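Local coordinates for mandelate racemase/muconate lactonizing enzyme-like protein (Roseovarius sp. TM1035, PDB 3RCY) that belongs to the mandelate racemase/muconate lactonizing branch of the enolase superfamily, binds magnesium and ribofuranose, and is probably an isomerase whose natural substrate is not established, at residues 43-48 against 87-92; 61-66 against 93-98; 73-78 against 263-268. All coordinates share one frame; numbering follows the deposited sequence.

Contact 1. Residues 43-48 against 87-92; sequences AASVGP and PDLTAI. With RIB (alpha-D-ribofuranose), chain L.
Matching first torsions bring the hydroxyls of S45 and T90 near each other: in each the oxygen lies anti to the carbonyl carbon (chi1 -48° and -76°), and L89, with CG anti to its backbone N, brings CD2 to S45 OG. S45 OG lies 3.8 Å from L89 CD2, a plain van der Waals touch. The two hydroxyls do not bond to each other, since S45 OG and T90 OG1 are 3.9 Å apart. A water joins the segments instead, donating to T90 OG1 at 2.8 Å and accepting weakly from S45 N. Both hydroxyls are hydrogen-bonded to OD2 of D88 of the second subunit, and D88 OD2 of this chain in turn bonds S45 OG and T90 OG1 of the second subunit. Its other oxygen, OD1, caps helix 89-110: A91 N meets it at 3.0 Å from above the carboxylate plane in a nearly straight bond (174°), while T90 N adds a weak one. Just ahead of the helix, P87 CD rests 3.4 Å from O3 of a bound ribofuranose. One carboxylate thus serves both as N-cap within its own chain and as link to the second subunit; with helix N-H groups and hydroxyls around it, the aspartate would be expected to stay ionised.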
ATOM      1  N   ALA A  43     -36.185   2.990  11.009  1.00 14.17           N
ATOM      2  CA  ALA A  43     -35.779   1.640  11.378  1.00 13.92           C
ATOM      3  C   ALA A  43     -36.895   0.654  11.028  1.00 14.35           C
ATOM      4  O   ALA A  43     -38.003   0.751  11.564  1.00 14.26           O
ATOM      5  CB  ALA A  43     -35.470   1.578  12.869  1.00 13.43           C
ATOM      6  N   ALA A  44     -36.608  -0.277  10.121  1.00 14.14           N
ATOM      7  CA  ALA A  44     -37.620  -1.246   9.687  1.00 14.12           C
ATOM      8  C   ALA A  44     -37.088  -2.665   9.514  1.00 14.05           C
ATOM      9  O   ALA A  44     -37.656  -3.442   8.751  1.00 14.77           O
ATOM     10  CB  ALA A  44     -38.295  -0.781   8.410  1.00 14.17           C
ATOM     11  N   SER A  45     -36.026  -3.024  10.229  1.00 13.68           N
ATOM     12  CA  SER A  45     -35.584  -4.426  10.241  1.00 13.75           C
ATOM     13  C   SER A  45     -36.694  -5.292  10.833  1.00 13.86           C
ATOM     14  O   SER A  45     -36.890  -6.433  10.420  1.00 14.16           O
ATOM     15  CB  SER A  45     -34.299  -4.606  11.050  1.00 14.02           C
ATOM     16  OG  SER A  45     -33.330  -3.628  10.695  1.00 20.30           O
ATOM     17  N   VAL A  46     -37.398  -4.729  11.813  1.00 13.70           N
ATOM     18  CA  VAL A  46     -38.585  -5.341  12.410  1.00 14.26           C
ATOM     19  C   VAL A  46     -39.724  -4.322  12.303  1.00 14.79           C
ATOM     20  O   VAL A  46     -39.472  -3.130  12.101  1.00 15.17           O
ATOM     21  CB  VAL A  46     -38.339  -5.766  13.882  1.00 14.29           C
ATOM     22  CG1 VAL A  46     -37.369  -6.946  13.945  1.00 12.81           C
ATOM     23  CG2 VAL A  46     -37.817  -4.584  14.732  1.00 13.02           C
ATOM     24  N   GLY A  47     -40.965  -4.794  12.419  1.00 14.85           N
ATOM     25  CA  GLY A  47     -42.147  -3.954  12.253  1.00 14.95           C
ATOM     26  C   GLY A  47     -42.354  -2.906  13.340  1.00 15.45           C
ATOM     27  O   GLY A  47     -41.639  -2.895  14.355  1.00 14.07           O
ATOM     28  N   PRO A  48     -43.342  -2.015  13.132  1.00 17.02           N
ATOM     29  CA  PRO A  48     -43.570  -0.905  14.053  1.00 17.84           C
ATOM     30  C   PRO A  48     -43.909  -1.322  15.486  1.00 17.82           C
ATOM     31  O   PRO A  48     -43.524  -0.612  16.411  1.00 18.58           O
ATOM     32  CB  PRO A  48     -44.731  -0.131  13.403  1.00 18.51           C
ATOM     33  CG  PRO A  48     -45.365  -1.092  12.453  1.00 24.28           C
ATOM     34  CD  PRO A  48     -44.226  -1.929  11.954  1.00 17.76           C
ATOM     35  N   PRO A  87     -22.074  -0.206  16.269  1.00 13.32           N
ATOM     36  CA  PRO A  87     -23.386   0.225  15.798  1.00 13.26           C
ATOM     37  C   PRO A  87     -24.444  -0.883  15.824  1.00 13.68           C
ATOM     38  O   PRO A  87     -24.231  -1.946  15.254  1.00 14.32           O
ATOM     39  CB  PRO A  87     -23.113   0.672  14.352  1.00 12.99           C
ATOM     40  CG  PRO A  87     -21.662   1.001  14.319  1.00 10.27           C
ATOM     41  CD  PRO A  87     -21.032  -0.010  15.241  1.00 13.20           C
ATOM     42  N   ASP A  88     -25.561  -0.623  16.503  1.00 13.45           N
ATOM     43  CA  ASP A  88     -26.737  -1.495  16.448  1.00 13.85           C
ATOM     44  C   ASP A  88     -27.785  -0.781  15.608  1.00 13.43           C
ATOM     45  O   ASP A  88     -28.366   0.206  16.049  1.00 12.81           O
ATOM     46  CB  ASP A  88     -27.279  -1.782  17.858  1.00 14.52           C
ATOM     47  CG  ASP A  88     -28.476  -2.743  17.854  1.00 18.26           C
ATOM     48  OD1 ASP A  88     -29.378  -2.607  17.006  1.00 15.34           O
ATOM     49  OD2 ASP A  88     -28.523  -3.639  18.722  1.00 15.69           O
ATOM     50  N   LEU A  89     -28.033  -1.287  14.401  1.00 13.41           N
ATOM     51  CA  LEU A  89     -28.915  -0.608  13.447  1.00 13.22           C
ATOM     52  C   LEU A  89     -30.291  -0.273  14.046  1.00 13.20           C
ATOM     53  O   LEU A  89     -30.816   0.827  13.854  1.00 12.87           O
ATOM     54  CB  LEU A  89     -29.059  -1.444  12.174  1.00 13.47           C
ATOM     55  CG  LEU A  89     -29.804  -0.793  11.005  1.00 15.91           C
ATOM     56  CD1 LEU A  89     -29.001   0.376  10.415  1.00 13.51           C
ATOM     57  CD2 LEU A  89     -30.101  -1.835   9.951  1.00 13.90           C
ATOM     58  N   THR A  90     -30.848  -1.209  14.805  1.00 12.76           N
ATOM     59  CA  THR A  90     -32.183  -1.044  15.372  1.00 12.36           C
ATOM     60  C   THR A  90     -32.201  -0.095  16.582  1.00 12.01           C
ATOM     61  O   THR A  90     -33.037   0.817  16.644  1.00 12.15           O
ATOM     62  CB  THR A  90     -32.804  -2.426  15.713  1.00 12.61           C
ATOM     63  OG1 THR A  90     -33.243  -3.051  14.506  1.00 16.72           O
ATOM     64  CG2 THR A  90     -33.993  -2.301  16.664  1.00 16.97           C
ATOM     65  N   ALA A  91     -31.288  -0.306  17.530  1.00 11.87           N
ATOM     66  CA  ALA A  91     -31.232   0.529  18.739  1.00 12.41           C
ATOM     67  C   ALA A  91     -30.859   1.987  18.442  1.00 12.16           C
ATOM     68  O   ALA A  91     -31.374   2.909  19.078  1.00 12.04           O
ATOM     69  CB  ALA A  91     -30.264  -0.063  19.764  1.00 12.55           C
ATOM     70  N   ILE A  92     -29.959   2.190  17.482  1.00 12.13           N
ATOM     71  CA  ILE A  92     -29.536   3.547  17.111  1.00 12.26           C
ATOM     72  C   ILE A  92     -30.637   4.238  16.291  1.00 12.48           C
ATOM     73  O   ILE A  92     -30.821   5.457  16.389  1.00 12.44           O
ATOM     74  CB  ILE A  92     -28.155   3.550  16.397  1.00 12.64           C
ATOM     75  CG1 ILE A  92     -27.049   3.030  17.336  1.00 13.31           C
ATOM     76  CG2 ILE A  92     -27.798   4.930  15.878  1.00 12.91           C
ATOM     77  CD1 ILE A  92     -26.797   3.885  18.598  1.00 13.80           C
TER
HETATM   78  O5  RIB L 505     -17.698   0.420  12.607  1.00 51.35           O
HETATM   79  C5  RIB L 505     -17.427  -0.357  11.436  1.00 50.87           C
HETATM   80  C4  RIB L 505     -18.030  -1.735  11.633  1.00 51.00           C
HETATM   81  O4  RIB L 505     -16.980  -2.689  11.780  1.00 50.85           O
HETATM   82  C3  RIB L 505     -18.855  -1.760  12.904  1.00 50.90           C
HETATM   83  O3  RIB L 505     -20.238  -1.980  12.568  1.00 51.00           O
HETATM   84  C2  RIB L 505     -18.231  -2.842  13.774  1.00 50.83           C
HETATM   85  O2  RIB L 505     -19.194  -3.795  14.205  1.00 51.19           O
HETATM   86  C1  RIB L 505     -17.205  -3.544  12.900  1.00 51.22           C
HETATM   87  O1  RIB L 505     -15.969  -3.801  13.595  1.00 50.78           O
HETATM   88  O   HOH W   1     -35.347  -1.872  13.013  1.00 14.37           O

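Contact 2. Residues 61-66 against 93-98; sequences RHMEGE and GAFSGL
The carbonyl O of M63 accepts a hydrogen bond from E66 N at 2.9 Å, closing the type II turn M63-E66 just where the M63 side chain reaches across to F95 and L98 of helix 89-110. G65 takes up the positive phi (87°) that the third position of this turn favours. In M63, CG lies beside the backbone N and the chain is extended about CB-CG, then bends at chi3 (74°), which lays CE on L98 CB at 3.6 Å. SD comes to the rim of the F95 ring, 3.8 Å from CD1 and 5.0 Å from the centroid, in a Met-aromatic contact made at the edge, 74° off the ring normal. SD also touches L98 CD1 at 3.7 Å, so the thioether lies against both the ring rim and the leucine. M74 and V78 of helix 71-80 close over M63 and F95 respectively, while L98 leans on V27 and L29 of strand 24-31. At the margin, R77 NH1 is held by both E66 and the carbonyl of H62, and the E66 carboxylate also bonds N70. Across the two segments there is no hydrogen bond: they are joined by apolar packing, with a probable small electrostatic gain where weakly positive ring hydrogens meet the electron-rich sulfur.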
ATOM      1  N   ARG A  61     -34.347   3.539  29.573  1.00 14.36           N
ATOM      2  CA  ARG A  61     -33.066   3.071  30.098  1.00 14.33           C
ATOM      3  C   ARG A  61     -31.982   4.156  30.080  1.00 13.96           C
ATOM      4  O   ARG A  61     -31.193   4.269  31.026  1.00 13.74           O
ATOM      5  CB  ARG A  61     -32.601   1.831  29.315  1.00 14.28           C
ATOM      6  CG  ARG A  61     -31.502   1.012  29.997  1.00 14.23           C
ATOM      7  CD  ARG A  61     -31.201  -0.285  29.234  1.00 15.04           C
ATOM      8  NE  ARG A  61     -32.387  -1.137  29.081  1.00 13.58           N
ATOM      9  CZ  ARG A  61     -32.872  -1.950  30.019  1.00 15.63           C
ATOM     10  NH1 ARG A  61     -32.285  -2.053  31.207  1.00 13.24           N
ATOM     11  NH2 ARG A  61     -33.957  -2.668  29.760  1.00 13.96           N
ATOM     12  N   HIS A  62     -31.943   4.953  29.013  1.00 13.59           N
ATOM     13  CA  HIS A  62     -30.789   5.840  28.777  1.00 13.64           C
ATOM     14  C   HIS A  62     -31.101   7.329  28.756  1.00 13.85           C
ATOM     15  O   HIS A  62     -30.188   8.144  28.830  1.00 14.08           O
ATOM     16  CB  HIS A  62     -30.068   5.454  27.474  1.00 12.97           C
ATOM     17  CG  HIS A  62     -29.643   4.018  27.426  1.00 13.65           C
ATOM     18  ND1 HIS A  62     -28.765   3.473  28.335  1.00 13.10           N
ATOM     19  CD2 HIS A  62     -29.988   3.012  26.586  1.00 13.12           C
ATOM     20  CE1 HIS A  62     -28.583   2.194  28.059  1.00 13.37           C
ATOM     21  NE2 HIS A  62     -29.315   1.889  27.003  1.00 13.16           N
ATOM     22  N   MET A  63     -32.374   7.691  28.637  1.00 14.49           N
ATOM     23  CA  MET A  63     -32.715   9.100  28.391  1.00 14.85           C
ATOM     24  C   MET A  63     -33.678   9.731  29.399  1.00 15.40           C
ATOM     25  O   MET A  63     -33.544  10.911  29.730  1.00 15.29           O
ATOM     26  CB  MET A  63     -33.235   9.283  26.960  1.00 14.72           C
ATOM     27  CG  MET A  63     -32.273   8.748  25.895  1.00 14.56           C
ATOM     28  SD  MET A  63     -32.916   8.862  24.224  1.00 14.42           S
ATOM     29  CE  MET A  63     -32.760  10.627  23.928  1.00 14.89           C
ATOM     30  N   GLU A  64     -34.649   8.954  29.873  1.00 15.99           N
ATOM     31  CA  GLU A  64     -35.633   9.462  30.828  1.00 16.38           C
ATOM     32  C   GLU A  64     -34.932   9.994  32.077  1.00 15.56           C
ATOM     33  O   GLU A  64     -34.075   9.316  32.655  1.00 15.01           O
ATOM     34  CB  GLU A  64     -36.651   8.376  31.194  1.00 17.59           C
ATOM     35  CG  GLU A  64     -37.854   8.877  31.998  1.00 27.66           C
ATOM     36  CD  GLU A  64     -38.810   7.753  32.394  1.00 19.93           C
ATOM     37  OE1 GLU A  64     -38.661   6.610  31.888  1.00 28.47           O
ATOM     38  OE2 GLU A  64     -39.715   8.010  33.219  1.00 28.86           O
ATOM     39  N   GLY A  65     -35.282  11.217  32.463  1.00 15.50           N
ATOM     40  CA  GLY A  65     -34.680  11.870  33.628  1.00 15.96           C
ATOM     41  C   GLY A  65     -33.389  12.624  33.320  1.00 16.32           C
ATOM     42  O   GLY A  65     -32.827  13.272  34.207  1.00 16.65           O
ATOM     43  N   GLU A  66     -32.915  12.542  32.073  1.00 15.72           N
ATOM     44  CA  GLU A  66     -31.676  13.229  31.666  1.00 15.19           C
ATOM     45  C   GLU A  66     -31.940  14.639  31.150  1.00 14.72           C
ATOM     46  O   GLU A  66     -32.983  14.904  30.556  1.00 14.11           O
ATOM     47  CB  GLU A  66     -30.939  12.428  30.577  1.00 15.42           C
ATOM     48  CG  GLU A  66     -29.498  12.864  30.300  1.00 19.00           C
ATOM     49  CD  GLU A  66     -28.606  12.762  31.532  1.00 16.31           C
ATOM     50  OE1 GLU A  66     -28.546  11.676  32.142  1.00 19.59           O
ATOM     51  OE2 GLU A  66     -27.977  13.775  31.903  1.00 19.80           O
ATOM     52  N   GLY A  93     -31.396   3.455  15.517  1.00 12.33           N
ATOM     53  CA  GLY A  93     -32.611   3.974  14.871  1.00 12.41           C
ATOM     54  C   GLY A  93     -33.573   4.548  15.900  1.00 12.63           C
ATOM     55  O   GLY A  93     -34.125   5.646  15.723  1.00 12.85           O
ATOM     56  N   ALA A  94     -33.770   3.800  16.986  1.00 12.43           N
ATOM     57  CA  ALA A  94     -34.579   4.263  18.109  1.00 12.66           C
ATOM     58  C   ALA A  94     -34.009   5.550  18.705  1.00 12.69           C
ATOM     59  O   ALA A  94     -34.713   6.566  18.793  1.00 12.95           O
ATOM     60  CB  ALA A  94     -34.709   3.167  19.178  1.00 12.69           C
ATOM     61  N   PHE A  95     -32.736   5.514  19.101  1.00 12.26           N
ATOM     62  CA  PHE A  95     -32.085   6.704  19.650  1.00 12.20           C
ATOM     63  C   PHE A  95     -32.196   7.940  18.750  1.00 12.09           C
ATOM     64  O   PHE A  95     -32.458   9.039  19.248  1.00 12.44           O
ATOM     65  CB  PHE A  95     -30.607   6.464  19.982  1.00 11.63           C
ATOM     66  CG  PHE A  95     -29.884   7.717  20.419  1.00 13.82           C
ATOM     67  CD1 PHE A  95     -30.146   8.289  21.667  1.00 12.13           C
ATOM     68  CD2 PHE A  95     -28.979   8.356  19.569  1.00 11.64           C
ATOM     69  CE1 PHE A  95     -29.502   9.469  22.068  1.00 14.02           C
ATOM     70  CE2 PHE A  95     -28.332   9.533  19.969  1.00 13.25           C
ATOM     71  CZ  PHE A  95     -28.599  10.088  21.223  1.00 11.91           C
ATOM     72  N   SER A  96     -31.956   7.768  17.450  1.00 11.36           N
ATOM     73  CA  SER A  96     -31.874   8.912  16.521  1.00 11.10           C
ATOM     74  C   SER A  96     -33.128   9.789  16.536  1.00 10.91           C
ATOM     75  O   SER A  96     -33.039  11.022  16.593  1.00 10.75           O
ATOM     76  CB  SER A  96     -31.603   8.435  15.092  1.00 11.03           C
ATOM     77  OG  SER A  96     -30.418   7.663  15.008  1.00 11.47           O
ATOM     78  N   GLY A  97     -34.294   9.146  16.473  1.00 10.91           N
ATOM     79  CA  GLY A  97     -35.566   9.847  16.545  1.00 11.16           C
ATOM     80  C   GLY A  97     -35.728  10.602  17.850  1.00 11.06           C
ATOM     81  O   GLY A  97     -36.192  11.738  17.857  1.00 11.10           O
ATOM     82  N   LEU A  98     -35.324   9.968  18.947  1.00 10.69           N
ATOM     83  CA  LEU A  98     -35.395  10.579  20.276  1.00 10.86           C
ATOM     84  C   LEU A  98     -34.428  11.770  20.386  1.00 11.15           C
ATOM     85  O   LEU A  98     -34.751  12.788  21.007  1.00 11.66           O
ATOM     86  CB  LEU A  98     -35.096   9.529  21.350  1.00 10.55           C
ATOM     87  CG  LEU A  98     -36.047   8.315  21.383  1.00  9.68           C
ATOM     88  CD1 LEU A  98     -35.457   7.149  22.181  1.00 10.89           C
ATOM     89  CD2 LEU A  98     -37.418   8.703  21.931  1.00 10.78           C
TER

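Contact 3. Residues 73-78 against 263-268; sequences LMFRRV and LTTKAE. With RIB (alpha-D-ribofuranose), chain M; RIB (alpha-D-ribofuranose), chain L.
F75 of helix 71-80 directs its ring toward the start of helix 266-274, where T265 and K266 receive it. This is the close-packed part: T265 CG2 lies in the plane of the ring, at its edge, 3.9 Å from CZ, and the two side chains cross at about a right angle. The K266 chain bends at its last torsion (chi4 -63°), which brings NZ 3.5 Å from F75 CE2, obliquely to the ring. E293 of helix 290-302 touches both F75 and T265, and the ring of Y79 meets that of F75.

The side between R76 and K266 is looser and polar. The K266 ammonium is paired chiefly with E293 in a salt bridge. R76 NH1 stands 4.7 Å from K266 NZ, and a water bridges them, accepting from K266 NZ at 2.8 Å and from R76 NH1 at 3.1 Å in the guanidinium plane.

Behind T265 the loop is stiffened by its own bonds. T265 OG1 donates to T264 O at 2.7 Å and, as N-cap, accepts weakly from A267 N; T264 N donates to E268 OE1 at 2.8 Å, from above the carboxylate plane. The loop opens onto the sugar pocket, where A267 O accepts from O5 of the chain L ribofuranose at 2.8 Å, and E268 OE1 takes a weak bond from O2 of the chain M ribofuranose. R86 of the second subunit pairs with E268 OE2.

The contact therefore joins the N-terminal domain to the barrel domain through the edge of the F75 ring. Beside it R76 and K266 share one water, and E293, paired with K266, together with E302 of the third subunit, a long and weak partner of both cations, would probably balance their charge.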
ATOM      1  N   LEU A  73     -23.454  12.264  25.894  1.00 13.03           N
ATOM      2  CA  LEU A  73     -23.615  11.240  26.921  1.00 13.05           C
ATOM      3  C   LEU A  73     -24.704  10.240  26.542  1.00 13.05           C
ATOM      4  O   LEU A  73     -24.501   9.030  26.635  1.00 13.20           O
ATOM      5  CB  LEU A  73     -23.920  11.879  28.280  1.00 13.13           C
ATOM      6  CG  LEU A  73     -24.145  10.912  29.462  1.00 15.70           C
ATOM      7  CD1 LEU A  73     -22.948   9.993  29.699  1.00 13.27           C
ATOM      8  CD2 LEU A  73     -24.476  11.683  30.733  1.00 13.62           C
ATOM      9  N   MET A  74     -25.853  10.749  26.114  1.00 12.92           N
ATOM     10  CA  MET A  74     -26.968   9.872  25.766  1.00 12.91           C
ATOM     11  C   MET A  74     -26.626   8.985  24.571  1.00 12.03           C
ATOM     12  O   MET A  74     -26.967   7.802  24.570  1.00 11.83           O
ATOM     13  CB  MET A  74     -28.264  10.660  25.546  1.00 13.45           C
ATOM     14  CG  MET A  74     -28.792  11.254  26.854  1.00 11.98           C
ATOM     15  SD  MET A  74     -30.447  11.929  26.716  1.00 14.80           S
ATOM     16  CE  MET A  74     -30.081  13.501  25.938  1.00 11.41           C
ATOM     17  N   PHE A  75     -25.916   9.536  23.585  1.00 11.55           N
ATOM     18  CA  PHE A  75     -25.413   8.702  22.499  1.00 11.31           C
ATOM     19  C   PHE A  75     -24.513   7.572  23.023  1.00 10.87           C
ATOM     20  O   PHE A  75     -24.737   6.403  22.689  1.00 10.94           O
ATOM     21  CB  PHE A  75     -24.698   9.503  21.400  1.00 11.48           C
ATOM     22  CG  PHE A  75     -24.128   8.626  20.307  1.00 14.96           C
ATOM     23  CD1 PHE A  75     -24.923   8.217  19.238  1.00 11.43           C
ATOM     24  CD2 PHE A  75     -22.808   8.173  20.377  1.00 11.49           C
ATOM     25  CE1 PHE A  75     -24.405   7.376  18.242  1.00 14.76           C
ATOM     26  CE2 PHE A  75     -22.283   7.344  19.397  1.00 14.44           C
ATOM     27  CZ  PHE A  75     -23.079   6.946  18.324  1.00 11.59           C
ATOM     28  N   ARG A  76     -23.529   7.909  23.855  1.00 10.49           N
ATOM     29  CA  ARG A  76     -22.623   6.893  24.407  1.00 11.22           C
ATOM     30  C   ARG A  76     -23.362   5.787  25.162  1.00 11.68           C
ATOM     31  O   ARG A  76     -23.001   4.619  25.051  1.00 11.76           O
ATOM     32  CB  ARG A  76     -21.555   7.502  25.327  1.00 11.22           C
ATOM     33  CG  ARG A  76     -20.518   8.441  24.658  1.00 11.35           C
ATOM     34  CD  ARG A  76     -19.883   7.858  23.387  1.00 10.84           C
ATOM     35  NE  ARG A  76     -19.279   6.539  23.600  1.00 10.56           N
ATOM     36  CZ  ARG A  76     -18.568   5.881  22.687  1.00 10.78           C
ATOM     37  NH1 ARG A  76     -18.357   6.420  21.482  1.00 10.20           N
ATOM     38  NH2 ARG A  76     -18.071   4.676  22.980  1.00 10.06           N
ATOM     39  N   ARG A  77     -24.366   6.167  25.950  1.00 11.67           N
ATOM     40  CA  ARG A  77     -25.164   5.205  26.702  1.00 11.83           C
ATOM     41  C   ARG A  77     -25.847   4.198  25.782  1.00 11.32           C
ATOM     42  O   ARG A  77     -25.755   3.000  26.010  1.00 11.25           O
ATOM     43  CB  ARG A  77     -26.230   5.918  27.530  1.00 12.18           C
ATOM     44  CG  ARG A  77     -25.730   6.600  28.774  1.00 13.97           C
ATOM     45  CD  ARG A  77     -26.889   7.325  29.436  1.00 14.10           C
ATOM     46  NE  ARG A  77     -26.505   7.988  30.674  1.00 14.53           N
ATOM     47  CZ  ARG A  77     -27.187   8.989  31.233  1.00 16.01           C
ATOM     48  NH1 ARG A  77     -28.287   9.465  30.656  1.00 14.28           N
ATOM     49  NH2 ARG A  77     -26.752   9.531  32.364  1.00 15.40           N
ATOM     50  N   VAL A  78     -26.537   4.689  24.753  1.00 10.99           N
ATOM     51  CA  VAL A  78     -27.280   3.808  23.847  1.00 11.76           C
ATOM     52  C   VAL A  78     -26.314   2.993  22.980  1.00 11.45           C
ATOM     53  O   VAL A  78     -26.490   1.789  22.809  1.00 11.52           O
ATOM     54  CB  VAL A  78     -28.287   4.589  22.950  1.00 12.16           C
ATOM     55  CG1 VAL A  78     -29.071   3.632  22.067  1.00 15.49           C
ATOM     56  CG2 VAL A  78     -29.242   5.401  23.816  1.00 16.03           C
ATOM     57  N   LEU A 263     -26.528   3.103   6.402  1.00 11.16           N
ATOM     58  CA  LEU A 263     -25.384   3.100   7.315  1.00 10.76           C
ATOM     59  C   LEU A 263     -25.722   3.831   8.607  1.00 11.34           C
ATOM     60  O   LEU A 263     -26.664   4.639   8.656  1.00 11.61           O
ATOM     61  CB  LEU A 263     -24.152   3.744   6.647  1.00 10.17           C
ATOM     62  CG  LEU A 263     -23.647   3.081   5.361  1.00  8.93           C
ATOM     63  CD1 LEU A 263     -22.296   3.704   4.928  1.00  9.81           C
ATOM     64  CD2 LEU A 263     -23.510   1.548   5.498  1.00  9.98           C
ATOM     65  N   THR A 264     -24.949   3.564   9.656  1.00 11.15           N
ATOM     66  CA  THR A 264     -25.250   4.177  10.933  1.00 11.62           C
ATOM     67  C   THR A 264     -24.022   4.482  11.778  1.00 11.40           C
ATOM     68  O   THR A 264     -23.131   3.636  11.927  1.00 11.63           O
ATOM     69  CB  THR A 264     -26.276   3.337  11.741  1.00 11.94           C
ATOM     70  OG1 THR A 264     -26.608   4.033  12.943  1.00 15.76           O
ATOM     71  CG2 THR A 264     -25.726   1.953  12.080  1.00 14.72           C
ATOM     72  N   THR A 265     -24.039   5.681  12.366  1.00 11.29           N
ATOM     73  CA  THR A 265     -22.962   6.259  13.203  1.00 11.51           C
ATOM     74  C   THR A 265     -21.691   6.564  12.422  1.00 11.48           C
ATOM     75  O   THR A 265     -21.446   6.006  11.347  1.00 11.09           O
ATOM     76  CB  THR A 265     -22.551   5.411  14.458  1.00 11.70           C
ATOM     77  OG1 THR A 265     -21.610   4.403  14.069  1.00 13.52           O
ATOM     78  CG2 THR A 265     -23.757   4.782  15.194  1.00 13.42           C
ATOM     79  N   LYS A 266     -20.871   7.446  12.994  1.00 11.56           N
ATOM     80  CA  LYS A 266     -19.569   7.786  12.435  1.00 11.66           C
ATOM     81  C   LYS A 266     -18.642   6.571  12.303  1.00 11.35           C
ATOM     82  O   LYS A 266     -17.754   6.573  11.459  1.00 10.97           O
ATOM     83  CB  LYS A 266     -18.894   8.886  13.274  1.00 11.91           C
ATOM     84  CG  LYS A 266     -18.558   8.480  14.714  1.00 10.12           C
ATOM     85  CD  LYS A 266     -18.372   9.711  15.599  1.00 12.51           C
ATOM     86  CE  LYS A 266     -18.339   9.343  17.091  1.00 10.85           C
ATOM     87  NZ  LYS A 266     -19.617   8.741  17.609  1.00 12.52           N
ATOM     88  N   ALA A 267     -18.845   5.541  13.130  1.00 11.38           N
ATOM     89  CA  ALA A 267     -18.032   4.311  13.025  1.00 11.74           C
ATOM     90  C   ALA A 267     -18.182   3.628  11.662  1.00 11.85           C
ATOM     91  O   ALA A 267     -17.300   2.884  11.244  1.00 12.05           O
ATOM     92  CB  ALA A 267     -18.362   3.323  14.159  1.00 11.67           C
ATOM     93  N   GLU A 268     -19.296   3.879  10.976  1.00 12.10           N
ATOM     94  CA  GLU A 268     -19.519   3.316   9.638  1.00 12.22           C
ATOM     95  C   GLU A 268     -19.223   4.310   8.528  1.00 12.43           C
ATOM     96  O   GLU A 268     -18.762   3.920   7.460  1.00 12.40           O
ATOM     97  CB  GLU A 268     -20.945   2.767   9.508  1.00 12.88           C
ATOM     98  CG  GLU A 268     -21.122   1.477  10.294  1.00 13.67           C
ATOM     99  CD  GLU A 268     -22.503   0.836  10.160  1.00 13.92           C
ATOM    100  OE1 GLU A 268     -23.351   1.307   9.368  1.00 13.59           O
ATOM    101  OE2 GLU A 268     -22.732  -0.168  10.865  1.00 14.29           O
TER
HETATM  102  O5  RIB M 433     -19.865  -5.154   7.485  1.00 51.74           O
HETATM  103  C5  RIB M 433     -19.102  -3.944   7.507  1.00 51.69           C
HETATM  104  C4  RIB M 433     -20.058  -2.791   7.759  1.00 51.71           C
HETATM  105  O4  RIB M 433     -19.564  -1.598   7.154  1.00 51.68           O
HETATM  106  C3  RIB M 433     -21.404  -3.047   7.117  1.00 51.70           C
HETATM  107  O3  RIB M 433     -22.317  -3.532   8.085  1.00 51.94           O
HETATM  108  C2  RIB M 433     -21.876  -1.702   6.643  1.00 51.71           C
HETATM  109  O2  RIB M 433     -22.794  -1.159   7.587  1.00 51.95           O
HETATM  110  C1  RIB M 433     -20.634  -0.837   6.586  1.00 51.95           C
HETATM  111  O1  RIB M 433     -20.350  -0.489   5.226  1.00 51.41           O
HETATM  112  O5  RIB L 505     -17.698   0.420  12.607  1.00 51.35           O
HETATM  113  C5  RIB L 505     -17.427  -0.357  11.436  1.00 50.87           C
HETATM  114  C4  RIB L 505     -18.030  -1.735  11.633  1.00 51.00           C
HETATM  115  O4  RIB L 505     -16.980  -2.689  11.780  1.00 50.85           O
HETATM  116  C3  RIB L 505     -18.855  -1.760  12.904  1.00 50.90           C
HETATM  117  O3  RIB L 505     -20.238  -1.980  12.568  1.00 51.00           O
HETATM  118  C2  RIB L 505     -18.231  -2.842  13.774  1.00 50.83           C
HETATM  119  O2  RIB L 505     -19.194  -3.795  14.205  1.00 51.19           O
HETATM  120  C1  RIB L 505     -17.205  -3.544  12.900  1.00 51.22           C
HETATM  121  O1  RIB L 505     -15.969  -3.801  13.595  1.00 50.78           O
HETATM  122  O   HOH W   2     -19.299   9.136  20.383  1.00  8.06           O

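In the fold
All three contacts are buried, but they differ in what they bury. Contact 2 is apolar and lies within the N-terminal domain, between helices 48-63 and 89-110. Contact 1 uses the beginning of that same helix 89-110; it is polar and lies on the interface with the second subunit. Contact 3 spans the two domains and combines an aromatic core with a charged, water-bridged margin. F95 CZ packs on F75 N, and E66 forms a salt bridge with R77, tying contact 2 to contact 3. P87 and I92 pack on T264, T265 and E268, and both contact 1 and contact 3 touch the chain L ribofuranose.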